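Local coordinates for protein hydroxynitrile lyase (Passiflora edulis, PDB 5Y02) that acts as a hydroxynitrile lyase, probably cleaving cyanohydrins such as (R)-mandelonitrile into an aldehyde and hydrogen cyanide, at residues 7-12 and 29-34. Sequence-based numbering, arbitrary orientation.
Sequences VRHIVF and ADYGNL. With MXN ((2R)-hydroxy(phenyl)ethanenitrile), chain M.
H9 on strand 7-15 reaches toward Y31 on helix 21-37, and the two side chains meet through the hydroxyl of bound (R)-mandelonitrile. NE2 of H9 lies 2.6 Å from MXN O10, which sits at the ring edge near its plane, in a hydrogen bond of 154°; either partner could be the donor. Histidine suits the place because its two ring nitrogens work in different directions: ND1 is hydrogen-bonded to N102 OD1 on strand 95-104, which helps set the turn of the ring, while NE2 faces the ligand. CG lies anti to the backbone N (chi1 173°), which carries the imidazole off the sheet into the pocket. With an alanine here, O10 would probably lose its bond to the imidazole, and N102 OD1 its bond to ND1. H9 O accepts a bond from a water, 3.2 Å away, that is also hydrogen-bonded to Y31 OH at 2.8 Å. This is the dimeric alpha/beta barrel fold, in which helices cover one face of an antiparallel sheet and the ligand lies between the two layers. I10, pointing away from the helix, packs on E66 and Y103 of its own chain and on F12 of the second subunit. V11 again faces the pocket; its CG2 methyl comes within 3.5 Å of Y31 OH and 3.8 Å of MXN C8, a small apolar group beside the nitrile carbon. Tyrosine suits position 31 because its phenol spans from the helix and ends in a hydroxyl, hydrogen-bonded to MXN O10 at a very short 2.4 Å, either oxygen a possible donor, while F87 and F91 meet the ring.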
ATOM      1  N   VAL A   7       8.917  -8.996  -4.674  1.00 25.55           N
ATOM      2  CA  VAL A   7       7.605  -8.964  -4.012  1.00 24.72           C
ATOM      3  C   VAL A   7       7.484  -7.724  -3.144  1.00 23.12           C
ATOM      4  O   VAL A   7       8.350  -7.491  -2.292  1.00 22.73           O
ATOM      5  CB  VAL A   7       7.436 -10.175  -3.061  1.00 25.95           C
ATOM      6  CG1 VAL A   7       6.148 -10.064  -2.250  1.00 26.98           C
ATOM      7  CG2 VAL A   7       7.471 -11.495  -3.821  1.00 28.35           C
ATOM      8  N   ARG A   8       6.404  -6.961  -3.334  1.00 20.71           N
ATOM      9  CA  ARG A   8       6.067  -5.844  -2.472  1.00 19.25           C
ATOM     10  C   ARG A   8       5.109  -6.322  -1.394  1.00 18.10           C
ATOM     11  O   ARG A   8       4.162  -7.053  -1.670  1.00 17.19           O
ATOM     12  CB  ARG A   8       5.416  -4.710  -3.258  1.00 21.53           C
ATOM     13  CG  ARG A   8       6.285  -4.086  -4.338  1.00 23.63           C
ATOM     14  CD  ARG A   8       7.345  -3.162  -3.738  1.00 25.41           C
ATOM     15  NE  ARG A   8       6.793  -1.890  -3.269  1.00 24.35           N
ATOM     16  CZ  ARG A   8       7.319  -1.134  -2.302  1.00 27.99           C
ATOM     17  NH1 ARG A   8       8.413  -1.506  -1.627  1.00 27.01           N
ATOM     18  NH2 ARG A   8       6.735   0.021  -1.984  1.00 28.58           N
ATOM     19  N   HIS A   9       5.351  -5.868  -0.178  1.00 16.47           N
ATOM     20  CA  HIS A   9       4.569  -6.245   0.987  1.00 16.72           C
ATOM     21  C   HIS A   9       4.075  -4.930   1.585  1.00 16.06           C
ATOM     22  O   HIS A   9       4.865  -4.146   2.130  1.00 16.15           O
ATOM     23  CB  HIS A   9       5.470  -7.022   1.953  1.00 16.75           C
ATOM     24  CG  HIS A   9       4.850  -7.348   3.277  1.00 18.03           C
ATOM     25  ND1 HIS A   9       3.876  -8.311   3.427  1.00 17.82           N
ATOM     26  CD2 HIS A   9       5.148  -6.918   4.529  1.00 18.95           C
ATOM     27  CE1 HIS A   9       3.562  -8.423   4.707  1.00 18.26           C
ATOM     28  NE2 HIS A   9       4.318  -7.592   5.399  1.00 19.48           N
ATOM     29  N   ILE A  10       2.772  -4.692   1.458  1.00 15.83           N
ATOM     30  CA  ILE A  10       2.169  -3.445   1.897  1.00 15.68           C
ATOM     31  C   ILE A  10       1.104  -3.726   2.933  1.00 14.50           C
ATOM     32  O   ILE A  10       0.195  -4.482   2.678  1.00 14.62           O
ATOM     33  CB  ILE A  10       1.499  -2.631   0.767  1.00 16.70           C
ATOM     34  CG1 ILE A  10       2.399  -2.525  -0.464  1.00 18.76           C
ATOM     35  CG2 ILE A  10       1.122  -1.251   1.289  1.00 16.65           C
ATOM     36  CD1 ILE A  10       3.694  -1.796  -0.279  1.00 19.36           C
ATOM     37  N   VAL A  11       1.219  -3.032   4.057  1.00 14.08           N
ATOM     38  CA  VAL A  11       0.367  -3.176   5.224  1.00 14.41           C
ATOM     39  C   VAL A  11      -0.290  -1.829   5.479  1.00 13.74           C
ATOM     40  O   VAL A  11       0.384  -0.793   5.532  1.00 13.32           O
ATOM     41  CB  VAL A  11       1.195  -3.574   6.455  1.00 14.73           C
ATOM     42  CG1 VAL A  11       0.319  -3.680   7.708  1.00 15.12           C
ATOM     43  CG2 VAL A  11       1.933  -4.876   6.178  1.00 15.22           C
ATOM     44  N   PHE A  12      -1.611  -1.838   5.624  1.00 13.54           N
ATOM     45  CA  PHE A  12      -2.336  -0.685   6.185  1.00 13.33           C
ATOM     46  C   PHE A  12      -2.918  -1.142   7.532  1.00 13.09           C
ATOM     47  O   PHE A  12      -3.472  -2.227   7.610  1.00 13.92           O
ATOM     48  CB  PHE A  12      -3.544  -0.260   5.340  1.00 13.72           C
ATOM     49  CG  PHE A  12      -3.244   0.256   3.959  1.00 13.74           C
ATOM     50  CD1 PHE A  12      -1.985   0.691   3.568  1.00 13.92           C
ATOM     51  CD2 PHE A  12      -4.287   0.367   3.060  1.00 13.86           C
ATOM     52  CE1 PHE A  12      -1.777   1.194   2.301  1.00 14.39           C
ATOM     53  CE2 PHE A  12      -4.082   0.884   1.788  1.00 14.66           C
ATOM     54  CZ  PHE A  12      -2.825   1.292   1.412  1.00 14.38           C
ATOM     55  N   ALA A  29       8.848   1.194  15.782  1.00 17.62           N
ATOM     56  CA  ALA A  29      10.311   1.049  15.853  1.00 19.22           C
ATOM     57  C   ALA A  29      10.738  -0.416  15.806  1.00 20.58           C
ATOM     58  O   ALA A  29      11.708  -0.747  15.126  1.00 22.23           O
ATOM     59  CB  ALA A  29      10.875   1.731  17.088  1.00 19.60           C
ATOM     60  N   ASP A  30      10.009  -1.282  16.514  1.00 20.40           N
ATOM     61  CA  ASP A  30      10.263  -2.726  16.515  1.00 20.05           C
ATOM     62  C   ASP A  30      10.093  -3.306  15.112  1.00 18.35           C
ATOM     63  O   ASP A  30      10.849  -4.168  14.694  1.00 17.73           O
ATOM     64  CB  ASP A  30       9.313  -3.463  17.492  1.00 20.04           C
ATOM     65  CG  ASP A  30       9.592  -3.154  18.969  1.00 20.88           C
ATOM     66  OD1 ASP A  30      10.599  -2.504  19.293  1.00 21.32           O
ATOM     67  OD2 ASP A  30       8.779  -3.575  19.832  1.00 21.98           O
ATOM     68  N   TYR A  31       9.082  -2.824  14.394  1.00 17.70           N
ATOM     69  CA  TYR A  31       8.822  -3.268  13.032  1.00 19.12           C
ATOM     70  C   TYR A  31      10.011  -2.918  12.120  1.00 18.79           C
ATOM     71  O   TYR A  31      10.552  -3.793  11.461  1.00 20.14           O
ATOM     72  CB  TYR A  31       7.553  -2.600  12.513  1.00 18.83           C
ATOM     73  CG  TYR A  31       6.924  -3.149  11.258  1.00 19.35           C
ATOM     74  CD1 TYR A  31       7.507  -4.158  10.486  1.00 20.12           C
ATOM     75  CD2 TYR A  31       5.725  -2.604  10.815  1.00 20.08           C
ATOM     76  CE1 TYR A  31       6.901  -4.602   9.322  1.00 20.02           C
ATOM     77  CE2 TYR A  31       5.120  -3.050   9.662  1.00 20.06           C
ATOM     78  CZ  TYR A  31       5.708  -4.038   8.921  1.00 20.06           C
ATOM     79  OH  TYR A  31       5.076  -4.482   7.777  1.00 21.70           O
ATOM     80  N   GLY A  32      10.410  -1.661  12.122  1.00 19.77           N
ATOM     81  CA  GLY A  32      11.544  -1.190  11.303  1.00 21.72           C
ATOM     82  C   GLY A  32      12.843  -1.933  11.599  1.00 22.38           C
ATOM     83  O   GLY A  32      13.587  -2.278  10.684  1.00 23.64           O
ATOM     84  N   ASN A  33      13.073  -2.219  12.873  1.00 22.09           N
ATOM     85  CA  ASN A  33      14.266  -2.948  13.325  0.66 23.31           C
ATOM     86  C   ASN A  33      14.376  -4.402  12.810  1.00 25.00           C
ATOM     87  O   ASN A  33      15.481  -4.979  12.779  1.00 23.42           O
ATOM     88  CB  ASN A  33      14.331  -2.916  14.847  0.66 23.45           C
ATOM     89  CG  ASN A  33      15.659  -3.417  15.383  0.66 25.10           C
ATOM     90  OD1 ASN A  33      16.715  -2.973  14.945  0.66 26.99           O
ATOM     91  ND2 ASN A  33      15.608  -4.371  16.296  0.66 24.63           N
ATOM     92  N   LEU A  34      13.256  -4.998  12.376  1.00 26.38           N
ATOM     93  CA  LEU A  34      13.314  -6.308  11.735  1.00 26.32           C
ATOM     94  C   LEU A  34      14.239  -6.360  10.532  1.00 26.71           C
ATOM     95  O   LEU A  34      14.793  -7.416  10.270  1.00 27.25           O
ATOM     96  CB  LEU A  34      11.927  -6.827  11.321  1.00 27.02           C
ATOM     97  CG  LEU A  34      11.002  -7.305  12.434  1.00 25.38           C
ATOM     98  CD1 LEU A  34       9.623  -7.656  11.861  1.00 24.67           C
ATOM     99  CD2 LEU A  34      11.566  -8.499  13.170  1.00 26.15           C
TER
HETATM  100  C1  MXN M 201       4.543  -8.244   9.778  1.00 27.71           C
HETATM  101  C2  MXN M 201       3.790  -8.744  10.837  1.00 27.64           C
HETATM  102  C3  MXN M 201       4.334  -9.681  11.717  1.00 27.84           C
HETATM  103  C4  MXN M 201       5.647 -10.104  11.537  1.00 26.04           C
HETATM  104  C5  MXN M 201       6.401  -9.621  10.477  1.00 26.86           C
HETATM  105  C6  MXN M 201       5.860  -8.691   9.596  1.00 28.24           C
HETATM  106  C7  MXN M 201       3.896  -7.281   8.849  1.00 29.36           C
HETATM  107  C8  MXN M 201       2.759  -8.011   8.244  1.00 29.91           C
HETATM  108  N9  MXN M 201       1.866  -8.598   7.771  1.00 30.58           N
HETATM  109  O10 MXN M 201       4.814  -6.865   7.819  1.00 30.85           O
HETATM  110  O   HOH W   1       5.823  -3.656   5.171  1.00 18.15           O